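Local coordinates for protein aryl acylamidase (bacterium CSBL00001, PDB 4YJ6) that probably hydrolyses the amide bond of aryl acylamides as a member of the amidase signature family of hydrolases, at residues T380-D383 with C384-V388; G272-L275 with N276-V279; E423-P426 with L427-W430; S314-Q317 with M318-W322; V368-I371 with S372-L376. One frame throughout, in Å; residues are numbered along the deposited sequence.

Contact 1: residues T380-D383 with C384-V388; sequences TVFD and CMNGV
Four successive i to i+4 bonds carry the backbone across from Thr-380, Val-381, Phe-382 and Asp-383 to Cys-384, Met-385, Asn-386 and Gly-387; the one from Met-385 N to Val-381 O is 3.0 Å long and the straightest, at 163°. Over this backbone the main side-chain meeting is between Phe-382 and Asn-386, one turn apart. The carbonyl end of the amide stands over the ring: Asn-386 OD1 sits 3.3 Å above the plane of the Phe-382 ring, over its centre, and 3.4 Å from CZ of Phe-382. Amide and ring planes are steeply turned, 74° apart, and the two do not stack. With CG of Phe-382 anti to the backbone N (chi1 169°), the ring leans along the helix and reaches the next turn. Asp-383 comes up beside the same amide, its OD1 3.7 Å from Asn-386 OD1. Around the helix, Cys-384 turns its thiol back over the preceding turn, where SG lies 3.2 Å from Thr-380 O. The OG1 of Thr-380 is engaged with Leu-376 O, one turn earlier. Val-381 and Met-385, a selenomethionine, occupy the buried side and both pack on Leu-435 of helix 434-439. The arrangement is that of an amphipathic alpha-helix, here the C-terminal half of helix 368-389, with one side against the protein and Asp-383 exposed.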
loop_
_atom_site.group_PDB
_atom_site.type_symbol
_atom_site.label_atom_id
_atom_site.label_comp_id
_atom_site.label_asym_id
_atom_site.label_seq_id
_atom_site.Cartn_x
_atom_site.Cartn_y
_atom_site.Cartn_z
ATOM N N THR A 380 -20.574 -10.590 7.469
ATOM C CA THR A 380 -21.334 -9.533 8.123
ATOM C C THR A 380 -20.767 -8.156 7.770
ATOM O O THR A 380 -21.512 -7.208 7.463
ATOM C CB THR A 380 -21.339 -9.752 9.641
ATOM O OG1 THR A 380 -21.930 -11.038 9.908
ATOM C CG2 THR A 380 -22.207 -8.674 10.334
ATOM N N VAL A 381 -19.438 -8.042 7.813
ATOM C CA VAL A 381 -18.812 -6.773 7.453
ATOM C C VAL A 381 -19.044 -6.421 5.995
ATOM O O VAL A 381 -19.349 -5.281 5.679
ATOM C CB VAL A 381 -17.321 -6.800 7.764
ATOM C CG1 VAL A 381 -16.578 -5.558 7.151
ATOM C CG2 VAL A 381 -17.185 -6.890 9.294
ATOM N N PHE A 382 -18.857 -7.405 5.113
ATOM C CA PHE A 382 -19.173 -7.260 3.702
ATOM C C PHE A 382 -20.599 -6.745 3.534
ATOM O O PHE A 382 -20.814 -5.795 2.790
ATOM C CB PHE A 382 -18.944 -8.641 3.068
ATOM C CG PHE A 382 -19.452 -8.816 1.659
ATOM C CD1 PHE A 382 -18.835 -8.200 0.580
ATOM C CD2 PHE A 382 -20.470 -9.737 1.403
ATOM C CE1 PHE A 382 -19.272 -8.466 -0.750
ATOM C CE2 PHE A 382 -20.901 -10.022 0.081
ATOM C CZ PHE A 382 -20.290 -9.381 -0.998
ATOM N N ASP A 383 -21.565 -7.331 4.244
ATOM C CA ASP A 383 -22.953 -6.932 4.026
ATOM C C ASP A 383 -23.204 -5.536 4.624
ATOM O O ASP A 383 -24.041 -4.788 4.116
ATOM C CB ASP A 383 -23.918 -7.964 4.631
ATOM C CG ASP A 383 -24.232 -9.100 3.672
ATOM O OD1 ASP A 383 -24.029 -8.923 2.457
ATOM O OD2 ASP A 383 -24.667 -10.155 4.145
ATOM N N CYS A 384 -22.447 -5.157 5.657
ATOM C CA CYS A 384 -22.601 -3.802 6.216
ATOM C C CYS A 384 -22.096 -2.791 5.204
ATOM O O CYS A 384 -22.696 -1.756 4.994
ATOM C CB CYS A 384 -21.839 -3.637 7.526
ATOM S SG CYS A 384 -22.601 -4.542 8.935
HETATM N N MSE A 385 -20.991 -3.111 4.537
HETATM C CA MSE A 385 -20.520 -2.231 3.463
HETATM C C MSE A 385 -21.547 -2.152 2.345
HETATM O O MSE A 385 -21.850 -1.063 1.827
HETATM C CB MSE A 385 -19.238 -2.780 2.857
HETATM C CG MSE A 385 -18.088 -2.545 3.704
HETATM SE SE MSE A 385 -17.637 -0.622 3.630
HETATM C CE MSE A 385 -16.131 -0.812 4.872
ATOM N N ASN A 386 -22.080 -3.304 1.961
ATOM C CA ASN A 386 -23.044 -3.344 0.873
ATOM C C ASN A 386 -24.291 -2.503 1.213
ATOM O O ASN A 386 -24.892 -1.906 0.333
ATOM C CB ASN A 386 -23.488 -4.783 0.584
ATOM C CG ASN A 386 -22.430 -5.583 -0.188
ATOM O OD1 ASN A 386 -22.305 -6.813 -0.025
ATOM N ND2 ASN A 386 -21.664 -4.899 -0.975
ATOM N N GLY A 387 -24.680 -2.495 2.476
ATOM C CA GLY A 387 -25.847 -1.705 2.892
ATOM C C GLY A 387 -25.617 -0.224 2.630
ATOM O O GLY A 387 -26.539 0.509 2.288
ATOM N N VAL A 388 -24.382 0.241 2.808
ATOM C CA VAL A 388 -24.059 1.618 2.459
ATOM C C VAL A 388 -24.201 1.830 0.953
ATOM O O VAL A 388 -24.814 2.799 0.505
ATOM C CB VAL A 388 -22.625 1.968 2.925
ATOM C CG1 VAL A 388 -22.135 3.308 2.327
ATOM C CG2 VAL A 388 -22.583 2.016 4.470
#

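Contact 2: residues G272-L275 with N276-V279; sequences GLTL and NYGV
Thr-274 and Tyr-277 meet at about a right angle, in a loop kink that includes an Asx turn at Asn-276, just beyond the end of strand 270-273. The threonine methyl is laid over the tyrosine ring as a CH-pi contact: Thr-274 CG2 is 4.2 Å from the centroid of the Tyr-277 ring and 22° off its normal. It is shifted toward the rim, closest to CD1 of Tyr-277 at 3.9 Å. The other branch of the threonine does polar work. OG1 points away from the residue's own amide nitrogen (chi1 179°), which swings it forward under the turn, where two successive amides point at it. Both bonds are weak: Tyr-277 N is 2.8 Å from Thr-274 OG1 but badly bent at 125°, whereas Asn-276 N lies 3.4 Å from Thr-274 OG1 in a straighter line. One side chain thus uses its methyl on the ring and its oxygen on the backbone of the same residue.

The tyrosine is buried, its side chain also meeting Ala-397 of strand 394-398, Leu-309 and Met-432. Thr-274 touches Ala-397 too, so the pair sits against the neighbouring parallel strand. Leu-275 faces another way, onto Gln-287 and Ile-290 of helix 284-299. Tyr-277 and Gly-278 both have positive phi, and Val-279 N bonds back to Asn-276 O. In the Asx turn itself, Asn-276 OD1 accepts from Gly-278 N at 2.8 Å, with the donor lying well above the carbonyl plane.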
loop_
_atom_site.group_PDB
_atom_site.type_symbol
_atom_site.label_atom_id
_atom_site.label_comp_id
_atom_site.label_asym_id
_atom_site.label_seq_id
_atom_site.Cartn_x
_atom_site.Cartn_y
_atom_site.Cartn_z
ATOM N N GLY A 272 -21.609 9.030 1.764
ATOM C CA GLY A 272 -21.775 8.750 3.182
ATOM C C GLY A 272 -20.478 9.027 3.915
ATOM O O GLY A 272 -19.409 8.950 3.316
ATOM N N LEU A 273 -20.582 9.448 5.186
ATOM C CA LEU A 273 -19.402 9.814 5.983
ATOM C C LEU A 273 -19.465 9.079 7.323
ATOM O O LEU A 273 -20.523 9.018 7.962
ATOM C CB LEU A 273 -19.405 11.339 6.229
ATOM C CG LEU A 273 -18.362 11.855 7.212
ATOM C CD1 LEU A 273 -16.956 11.583 6.708
ATOM C CD2 LEU A 273 -18.592 13.381 7.460
ATOM N N THR A 274 -18.349 8.479 7.740
ATOM C CA THR A 274 -18.250 7.948 9.107
ATOM C C THR A 274 -16.914 8.356 9.689
ATOM O O THR A 274 -15.914 8.374 8.981
ATOM C CB THR A 274 -18.383 6.421 9.139
ATOM O OG1 THR A 274 -18.257 5.963 10.491
ATOM C CG2 THR A 274 -17.312 5.719 8.207
ATOM N N LEU A 275 -16.875 8.725 10.970
ATOM C CA LEU A 275 -15.596 9.078 11.572
ATOM C C LEU A 275 -14.912 7.921 12.294
ATOM O O LEU A 275 -13.780 8.055 12.726
ATOM C CB LEU A 275 -15.768 10.294 12.507
ATOM C CG LEU A 275 -16.366 11.496 11.764
ATOM C CD1 LEU A 275 -16.625 12.642 12.755
ATOM C CD2 LEU A 275 -15.473 11.970 10.599
ATOM N N ASN A 276 -15.579 6.772 12.426
ATOM C CA ASN A 276 -14.995 5.658 13.149
ATOM C C ASN A 276 -15.664 4.327 12.841
ATOM O O ASN A 276 -15.424 3.340 13.543
ATOM C CB ASN A 276 -15.098 5.927 14.670
ATOM C CG ASN A 276 -16.525 6.159 15.127
ATOM O OD1 ASN A 276 -17.499 5.964 14.387
ATOM N ND2 ASN A 276 -16.656 6.669 16.368
ATOM N N TYR A 277 -16.443 4.284 11.747
ATOM C CA TYR A 277 -17.218 3.098 11.367
ATOM C C TYR A 277 -18.079 2.579 12.503
ATOM O O TYR A 277 -18.486 1.409 12.503
ATOM C CB TYR A 277 -16.295 1.960 10.871
ATOM C CG TYR A 277 -15.419 2.284 9.674
ATOM C CD1 TYR A 277 -15.883 2.083 8.357
ATOM C CD2 TYR A 277 -14.134 2.724 9.833
ATOM C CE1 TYR A 277 -15.058 2.325 7.234
ATOM C CE2 TYR A 277 -13.280 2.951 8.705
ATOM C CZ TYR A 277 -13.758 2.760 7.408
ATOM O OH TYR A 277 -12.913 2.995 6.316
ATOM N N GLY A 278 -18.396 3.471 13.448
ATOM C CA GLY A 278 -19.238 3.125 14.583
ATOM C C GLY A 278 -18.625 2.212 15.621
ATOM O O GLY A 278 -19.277 1.913 16.630
ATOM N N VAL A 279 -17.405 1.725 15.388
ATOM C CA VAL A 279 -16.816 0.723 16.277
ATOM C C VAL A 279 -15.371 1.000 16.704
ATOM O O VAL A 279 -14.918 0.373 17.649
ATOM C CB VAL A 279 -16.828 -0.707 15.660
ATOM C CG1 VAL A 279 -18.264 -1.179 15.456
ATOM C CG2 VAL A 279 -16.102 -0.718 14.324
#

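Contact 3: residues E423-P426 with L427-W430; sequences EIDP and LIGW
Asp-425 OD1 holds the tight part of this turn, accepting from two successive amides. Leu-427 N, at 2.9 Å from Asp-425 OD1, comes from above the carboxylate plane, while Ile-428 N, 3.0 Å from the same oxygen, approaches on its anti side. CG, swung away from its own amide nitrogen (chi1 -176°), carries the carboxylate forward over these N-H groups. Asp-425 also uses its main chain: Gly-429 N bonds to Asp-425 O at 2.8 Å. Trp-430 adds a nearly straight bond (177°) from NE1 to Pro-426 O, 3.0 Å away; the oxygen lies in the indole plane, yet the donor stands well above the plane of that carbonyl. Ile-424 CD1 packs 3.4 Å from Gly-429 O. The indole is buried, its ring meeting that of Trp-194 nearly parallel. The looser side is that of Pro-426, partly exposed, its ring resting on Glu-414 and Ser-417. The side chain of Ile-428, about 5 Å from a bound phosphate ion probably from the crystallisation liquor, packs on Trp-322. With the main-chain bond to Gly-429 N, the grip of Asp-425 OD1 on the amides two and three residues ahead makes an Asx motif, in the loop between strand 422-423 and helix 434-439.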
loop_
_atom_site.group_PDB
_atom_site.type_symbol
_atom_site.label_atom_id
_atom_site.label_comp_id
_atom_site.label_asym_id
_atom_site.label_seq_id
_atom_site.Cartn_x
_atom_site.Cartn_y
_atom_site.Cartn_z
ATOM N N GLU A 423 -8.587 -0.263 24.619
ATOM C CA GLU A 423 -7.563 -1.192 24.156
ATOM C C GLU A 423 -7.769 -1.428 22.668
ATOM O O GLU A 423 -8.900 -1.578 22.211
ATOM C CB GLU A 423 -7.660 -2.543 24.875
ATOM C CG GLU A 423 -7.102 -2.553 26.306
ATOM C CD GLU A 423 -5.603 -2.265 26.335
ATOM O OE1 GLU A 423 -4.793 -3.068 25.785
ATOM O OE2 GLU A 423 -5.254 -1.198 26.875
ATOM N N ILE A 424 -6.659 -1.544 21.957
ATOM C CA ILE A 424 -6.724 -1.800 20.519
ATOM C C ILE A 424 -5.486 -2.604 20.163
ATOM O O ILE A 424 -4.411 -2.434 20.782
ATOM C CB ILE A 424 -6.836 -0.481 19.730
ATOM C CG1 ILE A 424 -7.227 -0.740 18.264
ATOM C CG2 ILE A 424 -5.554 0.376 19.791
ATOM C CD1 ILE A 424 -7.861 0.521 17.630
ATOM N N ASP A 425 -5.631 -3.514 19.197
ATOM C CA ASP A 425 -4.507 -4.343 18.776
ATOM C C ASP A 425 -3.402 -3.462 18.149
ATOM O O ASP A 425 -3.646 -2.679 17.221
ATOM C CB ASP A 425 -4.997 -5.375 17.762
ATOM C CG ASP A 425 -3.901 -6.338 17.340
ATOM O OD1 ASP A 425 -3.056 -5.932 16.536
ATOM O OD2 ASP A 425 -3.884 -7.487 17.813
ATOM N N PRO A 426 -2.183 -3.551 18.687
ATOM C CA PRO A 426 -1.148 -2.615 18.265
ATOM C C PRO A 426 -0.568 -2.959 16.896
ATOM O O PRO A 426 0.079 -2.094 16.302
ATOM C CB PRO A 426 -0.070 -2.782 19.348
ATOM C CG PRO A 426 -0.223 -4.165 19.802
ATOM C CD PRO A 426 -1.707 -4.433 19.771
ATOM N N LEU A 427 -0.804 -4.173 16.412
ATOM C CA LEU A 427 -0.302 -4.545 15.075
ATOM C C LEU A 427 -1.211 -4.003 13.987
ATOM O O LEU A 427 -0.751 -3.442 13.000
ATOM C CB LEU A 427 -0.219 -6.066 14.917
ATOM C CG LEU A 427 0.521 -6.850 16.002
ATOM C CD1 LEU A 427 0.580 -8.320 15.584
ATOM C CD2 LEU A 427 1.941 -6.278 16.218
ATOM N N ILE A 428 -2.522 -4.158 14.150
ATOM C CA ILE A 428 -3.409 -3.865 13.036
ATOM C C ILE A 428 -4.726 -3.218 13.477
ATOM O O ILE A 428 -5.522 -2.791 12.648
ATOM C CB ILE A 428 -3.728 -5.172 12.259
ATOM C CG1 ILE A 428 -4.192 -4.900 10.826
ATOM C CG2 ILE A 428 -4.810 -5.970 12.973
ATOM C CD1 ILE A 428 -3.082 -4.315 9.915
ATOM N N GLY A 429 -4.986 -3.159 14.777
ATOM C CA GLY A 429 -6.325 -2.749 15.227
ATOM C C GLY A 429 -6.759 -1.349 14.838
ATOM O O GLY A 429 -7.973 -1.091 14.677
ATOM N N TRP A 430 -5.786 -0.431 14.776
ATOM C CA TRP A 430 -6.046 0.964 14.421
ATOM C C TRP A 430 -6.031 1.170 12.883
ATOM O O TRP A 430 -6.259 2.280 12.385
ATOM C CB TRP A 430 -4.971 1.858 15.090
ATOM C CG TRP A 430 -3.577 1.263 14.892
ATOM C CD1 TRP A 430 -2.981 0.302 15.654
ATOM C CD2 TRP A 430 -2.660 1.554 13.825
ATOM N NE1 TRP A 430 -1.748 -0.027 15.122
ATOM C CE2 TRP A 430 -1.524 0.751 14.016
ATOM C CE3 TRP A 430 -2.685 2.443 12.742
ATOM C CZ2 TRP A 430 -0.421 0.772 13.127
ATOM C CZ3 TRP A 430 -1.598 2.484 11.879
ATOM C CH2 TRP A 430 -0.478 1.669 12.088
#

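Contact 4: residues S314-Q317 with M318-W322; sequences SQKQ and MSDAW
The charged pair across this first stretch of helix is Lys-316 and Asp-320, one turn apart: NZ of Lys-316 meets the syn lone pair of Asp-320 OD2 at 2.8 Å in a salt bridge. The lysine chain runs out nearly straight (chi1 178°) and bends only at its last torsion, bringing NZ back to the carboxylate. A water donates to Asp-320 OD1 and weakly accepts from Lys-316 NZ. Among uncharged polar groups, Ser-314 and Gln-317 form a capping box: Gln-317 N gives to Ser-314 OG at 3.0 Å, and Ser-314 N returns a bond of 2.8 Å to an in-plane lone pair of Gln-317 OE1. A second water bridges Gln-315 OE1 and Ser-319 OG, while Gln-315 NE2 bonds to the carboxylate of Glu-422 and to the backbone O of Glu-423. Backbone bonds begin with Met-318 N to Ser-314 O (3.1 Å) and continue to Ala-321. Apolar packing comes from Met-318, a selenomethionine, whose bent end brings CE 3.9 Å from Gln-315 CA. This N-terminal end of helix 315-339 lies between two helices, Met-318 touching Leu-435 of helix 434-439 and Leu-377 of helix 368-389, with the 423-430 loop against Gln-315 and Ser-319.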
loop_
_atom_site.group_PDB
_atom_site.type_symbol
_atom_site.label_atom_id
_atom_site.label_comp_id
_atom_site.label_asym_id
_atom_site.label_seq_id
_atom_site.Cartn_x
_atom_site.Cartn_y
_atom_site.Cartn_z
ATOM N N SER A 314 -17.410 -6.152 17.775
ATOM C CA SER A 314 -16.491 -5.162 18.315
ATOM C C SER A 314 -15.241 -5.080 17.440
ATOM O O SER A 314 -14.908 -6.012 16.706
ATOM C CB SER A 314 -16.046 -5.533 19.734
ATOM O OG SER A 314 -15.217 -6.672 19.683
ATOM N N GLN A 315 -14.531 -3.970 17.535
ATOM C CA GLN A 315 -13.275 -3.865 16.788
ATOM C C GLN A 315 -12.215 -4.913 17.200
ATOM O O GLN A 315 -11.462 -5.383 16.354
ATOM C CB GLN A 315 -12.740 -2.444 16.839
ATOM C CG GLN A 315 -12.502 -1.893 18.255
ATOM C CD GLN A 315 -11.070 -2.114 18.721
ATOM O OE1 GLN A 315 -10.269 -2.700 18.020
ATOM N NE2 GLN A 315 -10.744 -1.616 19.910
ATOM N N LYS A 316 -12.165 -5.318 18.469
ATOM C CA LYS A 316 -11.297 -6.429 18.850
ATOM C C LYS A 316 -11.709 -7.722 18.190
ATOM O O LYS A 316 -10.856 -8.483 17.761
ATOM C CB LYS A 316 -11.266 -6.640 20.385
ATOM C CG LYS A 316 -10.387 -7.845 20.761
ATOM C CD LYS A 316 -10.201 -7.962 22.281
ATOM C CE LYS A 316 -8.948 -8.803 22.632
ATOM N NZ LYS A 316 -9.015 -10.254 22.237
ATOM N N GLN A 317 -13.008 -8.000 18.108
ATOM C CA GLN A 317 -13.434 -9.230 17.450
ATOM C C GLN A 317 -12.975 -9.236 15.993
ATOM O O GLN A 317 -12.528 -10.253 15.493
ATOM C CB GLN A 317 -14.948 -9.351 17.498
ATOM C CG GLN A 317 -15.434 -9.813 18.886
ATOM C CD GLN A 317 -16.961 -9.814 18.973
ATOM O OE1 GLN A 317 -17.622 -8.853 18.597
ATOM N NE2 GLN A 317 -17.520 -10.910 19.468
HETATM N N MSE A 318 -13.093 -8.092 15.326
HETATM C CA MSE A 318 -12.700 -8.020 13.922
HETATM C C MSE A 318 -11.191 -8.132 13.722
HETATM O O MSE A 318 -10.740 -8.849 12.822
HETATM C CB MSE A 318 -13.222 -6.723 13.324
HETATM C CG MSE A 318 -14.704 -6.713 13.356
HETATM SE SE MSE A 318 -15.300 -5.349 12.129
HETATM C CE MSE A 318 -14.622 -3.754 13.079
ATOM N N SER A 319 -10.396 -7.417 14.521
ATOM C CA SER A 319 -8.956 -7.525 14.360
ATOM C C SER A 319 -8.444 -8.920 14.694
ATOM O O SER A 319 -7.513 -9.413 14.029
ATOM C CB SER A 319 -8.180 -6.459 15.163
ATOM O OG SER A 319 -8.312 -6.654 16.576
ATOM N N ASP A 320 -9.013 -9.556 15.715
ATOM C CA ASP A 320 -8.623 -10.937 16.009
ATOM C C ASP A 320 -8.914 -11.869 14.817
ATOM O O ASP A 320 -8.093 -12.725 14.474
ATOM C CB ASP A 320 -9.374 -11.487 17.232
ATOM C CG ASP A 320 -8.842 -10.964 18.571
ATOM O OD1 ASP A 320 -7.752 -10.364 18.619
ATOM O OD2 ASP A 320 -9.540 -11.182 19.596
ATOM N N ALA A 321 -10.074 -11.700 14.185
ATOM C CA ALA A 321 -10.428 -12.521 13.014
ATOM C C ALA A 321 -9.462 -12.244 11.878
ATOM O O ALA A 321 -9.001 -13.171 11.195
ATOM C CB ALA A 321 -11.875 -12.225 12.546
ATOM N N TRP A 322 -9.154 -10.973 11.643
ATOM C CA TRP A 322 -8.136 -10.642 10.606
ATOM C C TRP A 322 -6.800 -11.311 10.873
ATOM O O TRP A 322 -6.205 -11.935 9.975
ATOM C CB TRP A 322 -7.921 -9.127 10.545
ATOM C CG TRP A 322 -6.969 -8.725 9.399
ATOM C CD1 TRP A 322 -7.317 -8.451 8.090
ATOM C CD2 TRP A 322 -5.555 -8.541 9.477
ATOM N NE1 TRP A 322 -6.202 -8.131 7.370
ATOM C CE2 TRP A 322 -5.106 -8.175 8.194
ATOM C CE3 TRP A 322 -4.611 -8.685 10.510
ATOM C CZ2 TRP A 322 -3.766 -7.932 7.915
ATOM C CZ3 TRP A 322 -3.288 -8.451 10.246
ATOM C CH2 TRP A 322 -2.860 -8.080 8.944
HETATM O O HOH W 1 -8.177 -4.488 18.365
HETATM O O HOH W 2 -6.130 -10.137 20.678
#

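Contact 5: residues V368-I371 with S372-L376; sequences VQQI and SADQL
Val-368 O is gripped twice by Ser-372, through the backbone N and through the hydroxyl. Both bonds are 2.9 Å long, from Ser-372 N and from Ser-372 OG to Val-368 O, and they arrive from opposite faces of the carbonyl plane, OG standing 35° out of it. The serine torsion makes this possible: OG lies anti to its own carbonyl carbon (chi1 -61°), folded back toward the preceding turn, and its proton goes to the oxygen of Val-368. Around the helix the regular pattern continues, with Ala-373 N bonding Gln-369 O, Asp-374 N bonding Gln-370 O and Gln-375 N bonding Ile-371 O.

This is the first part of helix 368-389, and the back-bonded serine is a familiar feature of alpha-helices, where a hydroxyl shares the carbonyl already used by its own amide. Gln-370 N is in turn held by Ser-367 OG, immediately before the helix.

One turn along, Gln-370 reaches toward Asp-374. Its chain bends at its second torsion, bringing NE2 3.2 Å from Asp-374 OD1 in a weak, bent bond, with amide and carboxylate planes 28° apart. The stronger partner of that oxygen is Arg-324 of helix 315-339, which forms a salt bridge with it, so the buried carboxylate links the two helices; Ala-321 packs beside it. Ile-371 and Gln-375 lie side by side and point the same way. The amide end of the glutamine passes along the isoleucine branch, NE2 of Gln-375 coming 3.4 Å from CG2 of Ile-371, and CG of Gln-375 lies 3.3 Å from Ile-371 O.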
loop_
_atom_site.group_PDB
_atom_site.type_symbol
_atom_site.label_atom_id
_atom_site.label_comp_id
_atom_site.label_asym_id
_atom_site.label_seq_id
_atom_site.Cartn_x
_atom_site.Cartn_y
_atom_site.Cartn_z
ATOM N N VAL A 368 -12.317 -25.930 12.562
ATOM C CA VAL A 368 -13.192 -25.558 11.470
ATOM C C VAL A 368 -14.290 -24.626 12.021
ATOM O O VAL A 368 -14.729 -23.737 11.316
ATOM C CB VAL A 368 -13.765 -26.811 10.731
ATOM C CG1 VAL A 368 -14.634 -27.648 11.654
ATOM C CG2 VAL A 368 -14.544 -26.416 9.478
ATOM N N GLN A 369 -14.695 -24.813 13.274
ATOM C CA GLN A 369 -15.687 -23.915 13.888
ATOM C C GLN A 369 -15.144 -22.486 13.939
ATOM O O GLN A 369 -15.865 -21.545 13.644
ATOM C CB GLN A 369 -16.067 -24.394 15.286
ATOM C CG GLN A 369 -16.888 -25.699 15.277
ATOM C CD GLN A 369 -16.042 -26.962 15.062
ATOM O OE1 GLN A 369 -14.825 -26.970 15.276
ATOM N NE2 GLN A 369 -16.697 -28.037 14.627
ATOM N N GLN A 370 -13.869 -22.329 14.301
ATOM C CA GLN A 370 -13.280 -21.001 14.392
ATOM C C GLN A 370 -13.136 -20.367 13.014
ATOM O O GLN A 370 -13.386 -19.165 12.839
ATOM C CB GLN A 370 -11.898 -21.046 15.061
ATOM C CG GLN A 370 -11.252 -19.668 15.190
ATOM C CD GLN A 370 -12.001 -18.788 16.169
ATOM O OE1 GLN A 370 -11.859 -18.946 17.385
ATOM N NE2 GLN A 370 -12.819 -17.871 15.652
ATOM N N ILE A 371 -12.682 -21.160 12.046
ATOM C CA ILE A 371 -12.599 -20.704 10.668
ATOM C C ILE A 371 -13.961 -20.208 10.193
ATOM O O ILE A 371 -14.070 -19.113 9.627
ATOM C CB ILE A 371 -12.092 -21.850 9.752
ATOM C CG1 ILE A 371 -10.619 -22.124 10.045
ATOM C CG2 ILE A 371 -12.287 -21.474 8.276
ATOM C CD1 ILE A 371 -10.130 -23.399 9.366
ATOM N N SER A 372 -15.006 -20.970 10.507
ATOM C CA SER A 372 -16.361 -20.639 10.057
ATOM C C SER A 372 -16.843 -19.366 10.732
ATOM O O SER A 372 -17.511 -18.550 10.120
ATOM C CB SER A 372 -17.342 -21.794 10.352
ATOM O OG SER A 372 -16.939 -22.964 9.652
ATOM N N ALA A 373 -16.523 -19.209 12.013
ATOM C CA ALA A 373 -16.948 -18.018 12.735
ATOM C C ALA A 373 -16.297 -16.773 12.122
ATOM O O ALA A 373 -16.932 -15.723 12.019
ATOM C CB ALA A 373 -16.594 -18.143 14.200
ATOM N N ASP A 374 -15.032 -16.889 11.728
ATOM C CA ASP A 374 -14.341 -15.751 11.116
ATOM C C ASP A 374 -14.969 -15.432 9.756
ATOM O O ASP A 374 -15.087 -14.261 9.389
ATOM C CB ASP A 374 -12.840 -16.031 10.988
ATOM C CG ASP A 374 -12.152 -16.083 12.359
ATOM O OD1 ASP A 374 -12.792 -15.683 13.345
ATOM O OD2 ASP A 374 -11.006 -16.534 12.462
ATOM N N GLN A 375 -15.351 -16.465 9.013
ATOM C CA GLN A 375 -16.017 -16.281 7.723
ATOM C C GLN A 375 -17.375 -15.609 7.868
ATOM O O GLN A 375 -17.765 -14.789 7.029
ATOM C CB GLN A 375 -16.190 -17.631 7.028
ATOM C CG GLN A 375 -14.842 -18.206 6.536
ATOM C CD GLN A 375 -14.930 -19.657 6.106
ATOM O OE1 GLN A 375 -15.938 -20.317 6.310
ATOM N NE2 GLN A 375 -13.854 -20.161 5.535
ATOM N N LEU A 376 -18.119 -15.958 8.921
ATOM C CA LEU A 376 -19.387 -15.286 9.211
ATOM C C LEU A 376 -19.166 -13.808 9.563
ATOM O O LEU A 376 -19.884 -12.945 9.105
ATOM C CB LEU A 376 -20.071 -16.012 10.382
ATOM C CG LEU A 376 -21.303 -15.262 10.937
ATOM C CD1 LEU A 376 -22.389 -15.171 9.863
ATOM C CD2 LEU A 376 -21.835 -15.998 12.163
#

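Overall arrangement
From the N terminus the order is contact 2, contact 4, contact 5, contact 1 and contact 3. Each is a local turn or helical stretch; they follow in series, with no nesting or crossing. Contact 2 turns the chain out of central-sheet strand 270-273 toward helix 284-299, and its Val-279 packs on contact 4, the start of helix 315-339. Contacts 5 and 1 adjoin on helix 368-389, their centres about 18 Å apart: contact 5 meets contact 4 through Asp-374 and Ala-321, contact 1 meets it through Val-381 and Met-318, and Met-385 reaches Tyr-277 of contact 2. Contact 3 forms a tight turn in the loop before helix 434-439 and lies against contact 4, which touches all the others.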